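Local coordinates for protein putative non-ribosomal peptide synthetase (Actinomadura parvosata subsp. kistnae, PDB 6M7L) that probably serves as a condensation-type domain of a non-ribosomal peptide synthetase, the multidomain enzyme class that assembles peptides without a ribosome, at residues T274-A279 and L376-D381; A278-L283 and V293-R298; S285-R290 and E444-R449; V323-D328 and T332-R337; V451-Q456 and S466-P471. All coordinates share one frame; numbering follows the deposited sequence.

Interaction 1 (T274-A279 and L376-D381); sequences TAVHAA and LQLDED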
# COMPACT_ATOMS: atom_id res chain seq x y z
N THR A 274 15.87 -8.77 -18.76
CA THR A 274 16.76 -8.97 -19.90
C THR A 274 16.64 -10.39 -20.45
O THR A 274 16.73 -10.61 -21.66
CB THR A 274 18.20 -8.67 -19.50
OG1 THR A 274 18.26 -7.39 -18.85
CG2 THR A 274 19.10 -8.64 -20.73
N ALA A 275 16.44 -11.37 -19.56
CA ALA A 275 16.31 -12.75 -20.02
C ALA A 275 15.04 -12.96 -20.82
O ALA A 275 15.06 -13.62 -21.87
CB ALA A 275 16.36 -13.70 -18.82
N VAL A 276 13.91 -12.42 -20.35
CA VAL A 276 12.66 -12.55 -21.09
C VAL A 276 12.67 -11.67 -22.33
O VAL A 276 12.12 -12.03 -23.37
CB VAL A 276 11.47 -12.24 -20.17
CG1 VAL A 276 10.15 -12.36 -20.93
CG2 VAL A 276 11.47 -13.15 -18.96
N HIS A 277 13.30 -10.49 -22.22
CA HIS A 277 13.45 -9.62 -23.39
C HIS A 277 14.18 -10.34 -24.52
O HIS A 277 13.74 -10.31 -25.67
CB HIS A 277 14.21 -8.35 -22.97
CG HIS A 277 14.40 -7.35 -24.08
ND1 HIS A 277 13.99 -7.57 -25.37
CD2 HIS A 277 14.97 -6.13 -24.07
CE1 HIS A 277 14.30 -6.53 -26.12
NE2 HIS A 277 14.90 -5.63 -25.35
N ALA A 278 15.29 -11.01 -24.19
CA ALA A 278 16.05 -11.73 -25.21
C ALA A 278 15.22 -12.87 -25.80
O ALA A 278 15.18 -13.05 -27.02
CB ALA A 278 17.36 -12.25 -24.62
N ALA A 279 14.56 -13.64 -24.94
CA ALA A 279 13.73 -14.75 -25.42
C ALA A 279 12.63 -14.25 -26.34
O ALA A 279 12.44 -14.78 -27.44
CB ALA A 279 13.15 -15.51 -24.23
N LEU A 376 6.71 -5.38 -22.88
CA LEU A 376 7.03 -6.36 -21.85
C LEU A 376 7.10 -5.67 -20.50
O LEU A 376 7.79 -4.65 -20.34
CB LEU A 376 8.36 -7.06 -22.15
CG LEU A 376 8.98 -7.89 -21.03
CD1 LEU A 376 8.05 -9.02 -20.60
CD2 LEU A 376 10.33 -8.44 -21.46
N GLN A 377 6.38 -6.22 -19.52
CA GLN A 377 6.49 -5.81 -18.13
C GLN A 377 6.92 -7.00 -17.30
O GLN A 377 6.29 -8.06 -17.35
CB GLN A 377 5.16 -5.25 -17.59
CG GLN A 377 4.48 -4.24 -18.49
CD GLN A 377 5.38 -3.08 -18.89
OE1 GLN A 377 5.36 -2.65 -20.04
NE2 GLN A 377 6.15 -2.57 -17.94
N LEU A 378 8.00 -6.83 -16.54
CA LEU A 378 8.48 -7.85 -15.61
C LEU A 378 8.56 -7.22 -14.23
O LEU A 378 9.41 -6.36 -13.99
CB LEU A 378 9.84 -8.41 -16.05
CG LEU A 378 10.33 -9.65 -15.30
CD1 LEU A 378 10.97 -10.63 -16.27
CD2 LEU A 378 11.31 -9.27 -14.21
N ASP A 379 7.67 -7.63 -13.34
CA ASP A 379 7.54 -7.03 -12.02
C ASP A 379 7.94 -8.01 -10.94
O ASP A 379 7.63 -9.21 -11.02
CB ASP A 379 6.10 -6.56 -11.78
CG ASP A 379 5.63 -5.58 -12.83
OD1 ASP A 379 6.45 -4.74 -13.27
OD2 ASP A 379 4.45 -5.65 -13.22
N GLU A 380 8.63 -7.51 -9.92
CA GLU A 380 8.81 -8.27 -8.70
C GLU A 380 7.51 -8.25 -7.90
O GLU A 380 6.72 -7.31 -7.99
CB GLU A 380 9.95 -7.68 -7.86
CG GLU A 380 11.06 -7.00 -8.66
CD GLU A 380 11.95 -7.97 -9.41
OE1 GLU A 380 11.85 -8.04 -10.66
OE2 GLU A 380 12.75 -8.67 -8.76
N ASP A 381 7.29 -9.31 -7.13
CA ASP A 381 6.07 -9.38 -6.33
C ASP A 381 6.06 -8.28 -5.29
O ASP A 381 7.08 -7.96 -4.68
CB ASP A 381 5.95 -10.76 -5.67
CG ASP A 381 4.51 -11.23 -5.57
OD1 ASP A 381 3.60 -10.42 -5.83
OD2 ASP A 381 4.30 -12.41 -5.23
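V276 meets L376 and L378 where helix 272-288 lies against the sheet of the C-terminal lobe. This is helix-on-sheet packing in the chloramphenicol acetyltransferase-like fold of condensation domains. The axes of 274-279 and 376-380 run nearly antiparallel, at 155°, and approach to 9.4 Å.

The side-chain contacts are apolar. V276 divides its two methyls between the two leucines. CG1 lies anti to the backbone N (chi1 180°) and faces L376, where it is 4.0 Å from CD2 and equally close to CD1. CG2, the other branch, faces L378. L376 and L378 are two apart on the strand, so both reach the same side of it and V276 can touch both. The valine crosses each leucine obliquely.

No hydrogen bond joins the two segments. The strand's backbone bonds go elsewhere: L376 to G296 of strand 292-299, Q377 and D379 to strand 410-418. V276 also touches L414 on strand 410-418, so the helix rests on more than one strand.

The backbone of the helix comes close as well: CD2 of L376 lies 3.7 Å from the N of H277. CG2 of V276 sits 3.7 Å from CD1 of L378.

Interaction 2 (A278-L283 and V293-R298); sequences AALAML and VTIGTR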
# COMPACT_ATOMS: atom_id res chain seq x y z
N ALA A 278 15.29 -11.01 -24.19
CA ALA A 278 16.05 -11.73 -25.21
C ALA A 278 15.22 -12.87 -25.80
O ALA A 278 15.18 -13.05 -27.02
CB ALA A 278 17.36 -12.25 -24.62
N ALA A 279 14.56 -13.64 -24.94
CA ALA A 279 13.73 -14.75 -25.42
C ALA A 279 12.63 -14.25 -26.34
O ALA A 279 12.44 -14.78 -27.44
CB ALA A 279 13.15 -15.51 -24.23
N LEU A 280 11.89 -13.23 -25.90
CA LEU A 280 10.82 -12.67 -26.72
C LEU A 280 11.35 -12.13 -28.03
O LEU A 280 10.71 -12.27 -29.08
CB LEU A 280 10.08 -11.59 -25.93
CG LEU A 280 8.77 -11.03 -26.50
CD1 LEU A 280 7.73 -12.12 -26.64
CD2 LEU A 280 8.25 -9.91 -25.61
N ALA A 281 12.53 -11.50 -28.00
CA ALA A 281 13.13 -10.97 -29.22
C ALA A 281 13.47 -12.08 -30.20
O ALA A 281 13.41 -11.87 -31.42
CB ALA A 281 14.38 -10.16 -28.87
N MET A 282 13.83 -13.27 -29.70
CA MET A 282 14.07 -14.40 -30.59
C MET A 282 12.76 -14.90 -31.20
O MET A 282 12.69 -15.17 -32.40
CB MET A 282 14.77 -15.53 -29.84
CG MET A 282 16.10 -15.12 -29.22
SD MET A 282 16.92 -16.46 -28.33
CE MET A 282 17.40 -17.53 -29.69
N LEU A 283 11.72 -15.02 -30.37
CA LEU A 283 10.44 -15.52 -30.86
C LEU A 283 9.86 -14.62 -31.94
O LEU A 283 9.46 -15.09 -33.01
CB LEU A 283 9.46 -15.65 -29.69
CG LEU A 283 8.08 -16.21 -30.04
CD1 LEU A 283 8.18 -17.66 -30.48
CD2 LEU A 283 7.15 -16.07 -28.85
N VAL A 293 14.30 -6.68 -34.07
CA VAL A 293 13.04 -6.62 -33.35
C VAL A 293 13.14 -5.52 -32.29
O VAL A 293 14.18 -5.34 -31.66
CB VAL A 293 12.69 -7.98 -32.72
CG1 VAL A 293 13.87 -8.53 -31.95
CG2 VAL A 293 11.47 -7.87 -31.81
N THR A 294 12.05 -4.78 -32.12
CA THR A 294 11.98 -3.67 -31.17
C THR A 294 10.74 -3.85 -30.31
O THR A 294 9.62 -3.65 -30.78
CB THR A 294 11.93 -2.32 -31.90
OG1 THR A 294 13.06 -2.19 -32.77
CG2 THR A 294 11.93 -1.17 -30.90
N ILE A 295 10.94 -4.25 -29.06
CA ILE A 295 9.87 -4.27 -28.08
C ILE A 295 9.96 -3.00 -27.24
O ILE A 295 10.94 -2.25 -27.30
CB ILE A 295 9.91 -5.52 -27.18
CG1 ILE A 295 11.07 -5.42 -26.19
CG2 ILE A 295 10.01 -6.79 -28.02
CD1 ILE A 295 10.70 -5.78 -24.77
N GLY A 296 8.91 -2.73 -26.46
CA GLY A 296 8.89 -1.59 -25.58
C GLY A 296 8.54 -2.01 -24.17
O GLY A 296 8.23 -3.18 -23.90
N THR A 297 8.59 -1.05 -23.26
CA THR A 297 8.17 -1.28 -21.88
C THR A 297 7.63 0.02 -21.33
O THR A 297 8.14 1.10 -21.65
CB THR A 297 9.32 -1.81 -21.02
OG1 THR A 297 8.82 -2.17 -19.72
CG2 THR A 297 10.43 -0.77 -20.86
N ARG A 298 6.58 -0.08 -20.52
CA ARG A 298 5.99 1.09 -19.89
C ARG A 298 6.67 1.32 -18.55
O ARG A 298 6.66 0.44 -17.68
CB ARG A 298 4.48 0.93 -19.69
CG ARG A 298 3.79 2.23 -19.30
CD ARG A 298 2.38 2.00 -18.79
NE ARG A 298 2.37 1.37 -17.47
CZ ARG A 298 2.36 2.04 -16.33
NH1 ARG A 298 2.34 3.37 -16.34
NH2 ARG A 298 2.35 1.39 -15.17
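This is an apolar helix-to-strand contact in which A281 and L280 meet V293 and I295 in the C-terminal lobe. After helix 272-288 the chain turns back through a short connection, and strand 292-299 passes along the helix. All four touching residues are buried.

The closer part is at the start of the strand segment. CG1 of V293 sits 3.5 Å from CB of A281. The same methyl lies beside the helix backbone, 3.4 Å from O of A281. The valine torsion explains this: at chi1 49°, CG1 stands between its own backbone N and carbonyl carbon. The small side chain of A281 is consistent with this close approach, the CA atoms of A281 and V293 being 6.0 Å apart.

The second pair is looser. The end of L280 reaches the strand, CD2 lying 4.3 Å from CG2 of I295.

Other faces of this helix are covered. A278 and M282 touch helix 331-346, while A279 and L283 touch helix 440-459. Strand 317-324 pairs with strand 292-299.

No hydrogen bond crosses here. The contact therefore rests on shape and on removal of carbon surface from water, with backbone polarity met within the helix and between strands.

Interaction 3 (S285-R290 and E444-R449); sequences SRLDGR and EALAQR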
# COMPACT_ATOMS: atom_id res chain seq x y z
N SER A 285 11.48 -12.52 -33.75
CA SER A 285 12.38 -12.53 -34.90
C SER A 285 12.06 -13.67 -35.85
O SER A 285 12.05 -13.48 -37.07
CB SER A 285 13.83 -12.62 -34.43
OG SER A 285 14.73 -12.58 -35.52
N ARG A 286 11.79 -14.85 -35.31
CA ARG A 286 11.50 -16.01 -36.15
C ARG A 286 10.07 -15.99 -36.67
O ARG A 286 9.82 -16.39 -37.81
CB ARG A 286 11.77 -17.30 -35.37
CG ARG A 286 13.24 -17.51 -35.05
CD ARG A 286 13.97 -18.16 -36.21
NE ARG A 286 13.50 -19.52 -36.44
CZ ARG A 286 14.01 -20.59 -35.83
NH1 ARG A 286 13.52 -21.80 -36.09
NH2 ARG A 286 15.00 -20.45 -34.97
N LEU A 287 9.12 -15.51 -35.86
CA LEU A 287 7.73 -15.43 -36.30
C LEU A 287 7.59 -14.45 -37.46
O LEU A 287 6.93 -14.75 -38.46
CB LEU A 287 6.83 -15.01 -35.14
CG LEU A 287 6.58 -16.06 -34.05
CD1 LEU A 287 5.73 -15.46 -32.94
CD2 LEU A 287 5.90 -17.28 -34.65
N ASP A 288 8.20 -13.28 -37.34
CA ASP A 288 8.10 -12.25 -38.37
C ASP A 288 9.25 -12.28 -39.36
O ASP A 288 9.26 -11.48 -40.30
CB ASP A 288 8.01 -10.87 -37.71
CG ASP A 288 6.93 -10.80 -36.63
OD1 ASP A 288 5.93 -11.54 -36.74
OD2 ASP A 288 7.09 -10.01 -35.68
N GLY A 289 10.23 -13.16 -39.16
CA GLY A 289 11.34 -13.28 -40.10
C GLY A 289 12.19 -12.03 -40.21
O GLY A 289 12.67 -11.70 -41.30
N ARG A 290 12.39 -11.32 -39.10
CA ARG A 290 13.10 -10.05 -39.09
C ARG A 290 14.35 -10.15 -38.23
O ARG A 290 14.32 -10.75 -37.15
CB ARG A 290 12.19 -8.93 -38.59
CG ARG A 290 12.77 -7.53 -38.75
CD ARG A 290 11.73 -6.48 -38.42
NE ARG A 290 10.64 -6.46 -39.40
CZ ARG A 290 10.51 -5.54 -40.35
NH1 ARG A 290 9.50 -5.59 -41.19
NH2 ARG A 290 11.40 -4.55 -40.44
N GLU A 444 -2.97 -18.27 -27.17
CA GLU A 444 -2.51 -19.46 -26.46
C GLU A 444 -1.36 -20.13 -27.20
O GLU A 444 -0.37 -20.54 -26.59
CB GLU A 444 -3.66 -20.45 -26.29
CG GLU A 444 -4.64 -20.11 -25.18
CD GLU A 444 -5.77 -21.11 -25.08
OE1 GLU A 444 -5.90 -21.94 -26.01
OE2 GLU A 444 -6.52 -21.08 -24.09
N ALA A 445 -1.48 -20.26 -28.53
CA ALA A 445 -0.39 -20.81 -29.32
C ALA A 445 0.87 -19.96 -29.18
O ALA A 445 1.99 -20.49 -29.16
CB ALA A 445 -0.80 -20.91 -30.79
N LEU A 446 0.71 -18.64 -29.08
CA LEU A 446 1.86 -17.77 -28.89
C LEU A 446 2.45 -17.93 -27.50
O LEU A 446 3.67 -18.06 -27.34
CB LEU A 446 1.45 -16.32 -29.14
CG LEU A 446 2.26 -15.60 -30.22
CD1 LEU A 446 1.76 -14.18 -30.40
CD2 LEU A 446 3.73 -15.62 -29.86
N ALA A 447 1.60 -17.92 -26.47
CA ALA A 447 2.07 -18.10 -25.10
C ALA A 447 2.81 -19.42 -24.95
O ALA A 447 3.91 -19.47 -24.39
CB ALA A 447 0.90 -18.02 -24.12
N GLN A 448 2.22 -20.51 -25.46
CA GLN A 448 2.88 -21.81 -25.40
C GLN A 448 4.18 -21.80 -26.19
O GLN A 448 5.17 -22.43 -25.78
CB GLN A 448 1.93 -22.89 -25.90
CG GLN A 448 2.55 -24.26 -26.06
CD GLN A 448 3.04 -24.52 -27.48
OE1 GLN A 448 2.37 -24.18 -28.45
NE2 GLN A 448 4.22 -25.12 -27.60
N ARG A 449 4.21 -21.09 -27.32
CA ARG A 449 5.42 -21.02 -28.13
C ARG A 449 6.54 -20.29 -27.39
O ARG A 449 7.71 -20.66 -27.51
CB ARG A 449 5.12 -20.34 -29.46
CG ARG A 449 6.01 -20.79 -30.61
CD ARG A 449 5.20 -21.51 -31.68
NE ARG A 449 4.38 -20.59 -32.47
CZ ARG A 449 3.47 -20.97 -33.37
NH1 ARG A 449 2.78 -20.06 -34.04
NH2 ARG A 449 3.27 -22.26 -33.59
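The guanidinium of R449 is the flat group here, and a methyl of L287 meets it obliquely. CD2 of L287 is 4.2 Å from NH1 of R449. The approach is neither squarely over the plane nor along it. No hydrogen bond forms, because the leucine offers only carbon.

The other branch of L287 makes the apolar contact. Its CD1 touches CD2 of L446 at 3.7 Å. L287 has CG anti to its carbonyl carbon (chi1 -73°), and its fork spreads so that one methyl goes to the leucine and the other to the arginine. L446 and R449 are three apart on helix 440-459, nearly one turn, so both reach L287 from the same flank.

The contact joins the last turn of helix 272-288 to helix 440-459. The backbones stay well apart, with 9.7 Å between the CA atoms of L287 and L446. Side chains span the gap. Deeper between the helices, L283 touches both L446 and R449. V470 of the C-terminal tail touches L287 as well.

G289 has left helical geometry, with a phi of 62°, and N of R290 bonds back to O of S285 at 3.0 Å.

The contact is thus mixed. L287 is shared: one methyl meets L446, the other lies against the partly exposed, charged R449, which can probably keep some hydration.

Interaction 4 (V323-D328 and T332-R337); sequences VDLSGD and TEILGR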
# COMPACT_ATOMS: atom_id res chain seq x y z
N VAL A 323 16.61 -4.12 -30.52
CA VAL A 323 17.70 -5.08 -30.44
C VAL A 323 18.01 -5.56 -31.85
O VAL A 323 17.10 -5.96 -32.59
CB VAL A 323 17.35 -6.27 -29.52
CG1 VAL A 323 18.36 -7.39 -29.69
CG2 VAL A 323 17.31 -5.81 -28.07
N ASP A 324 19.28 -5.51 -32.23
CA ASP A 324 19.73 -5.99 -33.53
C ASP A 324 20.15 -7.45 -33.40
O ASP A 324 21.08 -7.77 -32.65
CB ASP A 324 20.89 -5.13 -34.05
CG ASP A 324 21.26 -5.47 -35.48
OD1 ASP A 324 20.63 -6.36 -36.08
OD2 ASP A 324 22.20 -4.83 -36.01
N LEU A 325 19.46 -8.33 -34.12
CA LEU A 325 19.79 -9.74 -34.17
C LEU A 325 20.54 -10.11 -35.44
O LEU A 325 20.47 -11.25 -35.90
CB LEU A 325 18.53 -10.59 -34.02
CG LEU A 325 17.75 -10.29 -32.74
CD1 LEU A 325 16.50 -11.14 -32.64
CD2 LEU A 325 18.64 -10.51 -31.53
N SER A 326 21.27 -9.14 -36.02
CA SER A 326 22.06 -9.39 -37.22
C SER A 326 23.09 -10.48 -36.97
O SER A 326 23.46 -10.78 -35.83
CB SER A 326 22.75 -8.11 -37.68
OG SER A 326 21.81 -7.18 -38.20
N GLY A 327 23.57 -11.07 -38.06
CA GLY A 327 24.32 -12.30 -37.92
C GLY A 327 23.40 -13.39 -37.41
O GLY A 327 22.21 -13.44 -37.74
N ASP A 328 23.94 -14.27 -36.57
CA ASP A 328 23.15 -15.32 -35.93
C ASP A 328 23.58 -15.43 -34.48
O ASP A 328 24.36 -16.31 -34.10
CB ASP A 328 23.30 -16.65 -36.67
CG ASP A 328 22.07 -17.52 -36.53
OD1 ASP A 328 21.77 -17.95 -35.40
OD2 ASP A 328 21.40 -17.76 -37.55
N THR A 332 22.83 -16.14 -25.15
CA THR A 332 23.75 -15.36 -24.32
C THR A 332 24.16 -14.07 -25.02
O THR A 332 24.25 -13.01 -24.39
CB THR A 332 24.99 -16.19 -23.97
OG1 THR A 332 25.56 -16.73 -25.17
CG2 THR A 332 24.62 -17.33 -23.04
N GLU A 333 24.41 -14.15 -26.33
CA GLU A 333 24.80 -12.96 -27.08
C GLU A 333 23.62 -12.00 -27.25
O GLU A 333 23.79 -10.78 -27.17
CB GLU A 333 25.37 -13.36 -28.44
CG GLU A 333 25.96 -12.21 -29.23
CD GLU A 333 26.66 -12.68 -30.49
OE1 GLU A 333 26.57 -13.89 -30.80
OE2 GLU A 333 27.30 -11.85 -31.17
N ILE A 334 22.42 -12.54 -27.47
CA ILE A 334 21.23 -11.70 -27.54
C ILE A 334 20.93 -11.09 -26.18
O ILE A 334 20.50 -9.93 -26.08
CB ILE A 334 20.04 -12.51 -28.08
CG1 ILE A 334 20.35 -13.02 -29.49
CG2 ILE A 334 18.76 -11.68 -28.07
CD1 ILE A 334 19.30 -13.94 -30.06
N LEU A 335 21.16 -11.85 -25.11
CA LEU A 335 21.01 -11.31 -23.76
C LEU A 335 21.93 -10.11 -23.55
O LEU A 335 21.57 -9.16 -22.85
CB LEU A 335 21.29 -12.40 -22.73
CG LEU A 335 20.64 -12.29 -21.35
CD1 LEU A 335 20.54 -13.68 -20.73
CD2 LEU A 335 21.43 -11.37 -20.44
N GLY A 336 23.11 -10.13 -24.16
CA GLY A 336 24.00 -8.99 -24.05
C GLY A 336 23.48 -7.78 -24.82
O GLY A 336 23.49 -6.66 -24.30
N ARG A 337 23.02 -8.00 -26.05
CA ARG A 337 22.45 -6.91 -26.83
C ARG A 337 21.23 -6.32 -26.14
O ARG A 337 21.04 -5.10 -26.13
CB ARG A 337 22.09 -7.40 -28.24
CG ARG A 337 23.14 -8.28 -28.89
CD ARG A 337 23.59 -7.73 -30.23
NE ARG A 337 24.44 -8.68 -30.95
CZ ARG A 337 24.06 -9.37 -32.02
NH1 ARG A 337 22.84 -9.20 -32.52
NH2 ARG A 337 24.90 -10.21 -32.60
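L325 and I334 form the tight part of this contact, and R337 spans its more open side. CD2 of L325 nests among the branches of I334. It is 3.7 Å from both CG1 and CG2 of I334 and only slightly farther from CD1. CD2 of L325 thus touches three carbons of I334; the two side chains cross at about a right angle. V323 adds a second apolar patch, with CG1 4.0 Å from CB of R337. Helix 272-288 closes this inner side: V323 touches H277, L325 touches S285 and I334 touches M282.

The outer side is polar and looser. As modelled, the R337 chain bends at chi2 (-124°), toward the backbone of 324-326. N of L325 and O of S326 lie at the guanidinium edge. NH2 of R337 is 3.6 Å from O of S326, too long for a bond here. The modelled approach to O of D324 is implausibly short, so that detail is doubtful. Within the helix, NH2 of R337 forms a salt bridge with OE2 of E333, its hydrogen bond of 3.2 Å being weak.

The turn is braced internally. OD1 of D324 accepts from N of S326 at 2.9 Å, which makes an Asx turn. This N-H comes from above the carboxylate plane. OG of S326 also donates to OD1, at 2.6 Å, on the syn lone pair.

The contact packs the end of strand 317-324 against the helix that follows it. Carbon packing fills the inside. Outside, the positive R337 lies near E333 and D324, which would probably favour its position electrostatically.

Interaction 5 (V451-Q456 and S466-P471); sequences VALLEQ and SQVDVP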
# COMPACT_ATOMS: atom_id res chain seq x y z
N VAL A 451 6.77 -20.00 -23.96
CA VAL A 451 7.16 -20.84 -22.84
C VAL A 451 8.14 -21.91 -23.29
O VAL A 451 9.13 -22.21 -22.60
CB VAL A 451 5.91 -21.46 -22.18
CG1 VAL A 451 6.31 -22.53 -21.17
CG2 VAL A 451 5.07 -20.38 -21.52
N ALA A 452 7.89 -22.50 -24.47
CA ALA A 452 8.84 -23.46 -25.03
C ALA A 452 10.19 -22.81 -25.28
O ALA A 452 11.24 -23.36 -24.91
CB ALA A 452 8.28 -24.05 -26.32
N LEU A 453 10.19 -21.62 -25.89
CA LEU A 453 11.44 -20.93 -26.16
C LEU A 453 12.17 -20.57 -24.87
O LEU A 453 13.39 -20.70 -24.78
CB LEU A 453 11.16 -19.67 -26.99
CG LEU A 453 12.41 -18.90 -27.43
CD1 LEU A 453 13.40 -19.86 -28.05
CD2 LEU A 453 12.04 -17.82 -28.41
N LEU A 454 11.43 -20.12 -23.85
CA LEU A 454 12.03 -19.82 -22.56
C LEU A 454 12.70 -21.05 -21.97
O LEU A 454 13.84 -20.98 -21.48
CB LEU A 454 10.97 -19.28 -21.60
CG LEU A 454 10.41 -17.88 -21.84
CD1 LEU A 454 9.09 -17.73 -21.11
CD2 LEU A 454 11.40 -16.83 -21.37
N GLU A 455 12.02 -22.19 -22.01
CA GLU A 455 12.59 -23.42 -21.47
C GLU A 455 13.80 -23.87 -22.28
O GLU A 455 14.75 -24.43 -21.71
CB GLU A 455 11.53 -24.52 -21.45
CG GLU A 455 10.39 -24.26 -20.48
CD GLU A 455 9.31 -25.32 -20.54
OE1 GLU A 455 9.17 -25.97 -21.60
OE2 GLU A 455 8.61 -25.51 -19.52
N GLN A 456 13.80 -23.62 -23.59
CA GLN A 456 14.91 -24.08 -24.42
C GLN A 456 16.17 -23.26 -24.16
O GLN A 456 17.23 -23.82 -23.86
CB GLN A 456 14.53 -24.01 -25.90
CG GLN A 456 15.63 -24.46 -26.84
CD GLN A 456 15.14 -24.65 -28.25
OE1 GLN A 456 14.00 -24.31 -28.58
NE2 GLN A 456 15.99 -25.21 -29.11
N SER A 466 19.02 -19.09 -35.13
CA SER A 466 18.48 -19.89 -36.23
C SER A 466 18.04 -21.28 -35.77
O SER A 466 17.01 -21.78 -36.22
CB SER A 466 19.52 -20.02 -37.34
OG SER A 466 20.65 -20.76 -36.89
N GLN A 467 18.81 -21.91 -34.88
CA GLN A 467 18.55 -23.27 -34.45
C GLN A 467 17.58 -23.36 -33.28
O GLN A 467 17.59 -24.35 -32.54
CB GLN A 467 19.86 -23.97 -34.09
CG GLN A 467 20.71 -23.23 -33.07
CD GLN A 467 21.96 -23.99 -32.68
OE1 GLN A 467 22.51 -23.78 -31.60
NE2 GLN A 467 22.41 -24.88 -33.55
N VAL A 468 16.74 -22.35 -33.10
CA VAL A 468 15.78 -22.33 -32.00
C VAL A 468 14.45 -22.90 -32.48
O VAL A 468 14.10 -22.79 -33.66
CB VAL A 468 15.64 -20.90 -31.43
CG1 VAL A 468 14.22 -20.38 -31.54
CG2 VAL A 468 16.14 -20.86 -30.00
N ASP A 469 13.72 -23.52 -31.56
CA ASP A 469 12.52 -24.30 -31.91
C ASP A 469 11.30 -23.39 -31.87
O ASP A 469 10.74 -23.12 -30.81
CB ASP A 469 12.37 -25.48 -30.95
CG ASP A 469 11.46 -26.56 -31.49
OD1 ASP A 469 10.49 -26.24 -32.21
OD2 ASP A 469 11.71 -27.75 -31.19
N VAL A 470 10.88 -22.92 -33.04
CA VAL A 470 9.64 -22.15 -33.19
C VAL A 470 8.89 -22.66 -34.41
O VAL A 470 9.17 -22.23 -35.54
CB VAL A 470 9.91 -20.64 -33.31
CG1 VAL A 470 8.60 -19.89 -33.51
CG2 VAL A 470 10.62 -20.12 -32.07
N PRO A 471 7.93 -23.59 -34.25
CA PRO A 471 7.12 -24.06 -35.38
C PRO A 471 6.06 -23.05 -35.79
O PRO A 471 6.22 -22.40 -36.83
CB PRO A 471 6.47 -25.35 -34.84
CG PRO A 471 7.26 -25.70 -33.61
CD PRO A 471 7.71 -24.40 -33.04
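The backbone N of D469 donates to OE1 of Q456 at 3.1 Å, the one hydrogen bond between the two segments. Its N-H...O angle is 149°. The C=O...N angle is 114°, and the donor is tilted from the carbonyl plane. Q456 gets there by being stretched out: CG is anti to the backbone N (chi1 180°), and the chain stays extended beyond it. Its amide then lies across D469, with CB of D469 also beside OE1. NE2 of Q456 stays 3.9 Å from O of Q467.

Replacing Q456 by an alanine would probably leave the D469 N-H without this acceptor and loosen that part of the tail.

One turn earlier, L453 makes the apolar contact. Its CD1 sits against both methyls of V468, 3.5 Å from CG2 and 3.6 Å from CG1. The two side chains cross at about a right angle. M282 of helix 272-288 touches both L453 and V468.

OE1 of Q467 bonds instead to N of R464. The whole is a C-terminal tail folded back along helix 440-459, the last helix of the condensation-type fold, with V468 packed on L453 and D469 N bonded to Q456 among its holds.

How the interactions relate
Interactions 1, 2 and 3 all use helix 272-288, which meets strand 374-380, strand 292-299 and helix 440-459 in turn. Interactions 1 and 2 are the buried ones and have no hydrogen bonds across them. They also touch each other, since L376 pairs with G296. Interactions 3, 4 and 5 lie farther from the chain's centre and are partly buried. Each adds a polar side chain to the carbon packing: an arginine in 3 and 4, a glutamine in 5. Helix 440-459 serves both 3 and 5. Interaction 4 is tied to interaction 2 by strand pairing of V323 with V293, and to interaction 5 by D328 and S466.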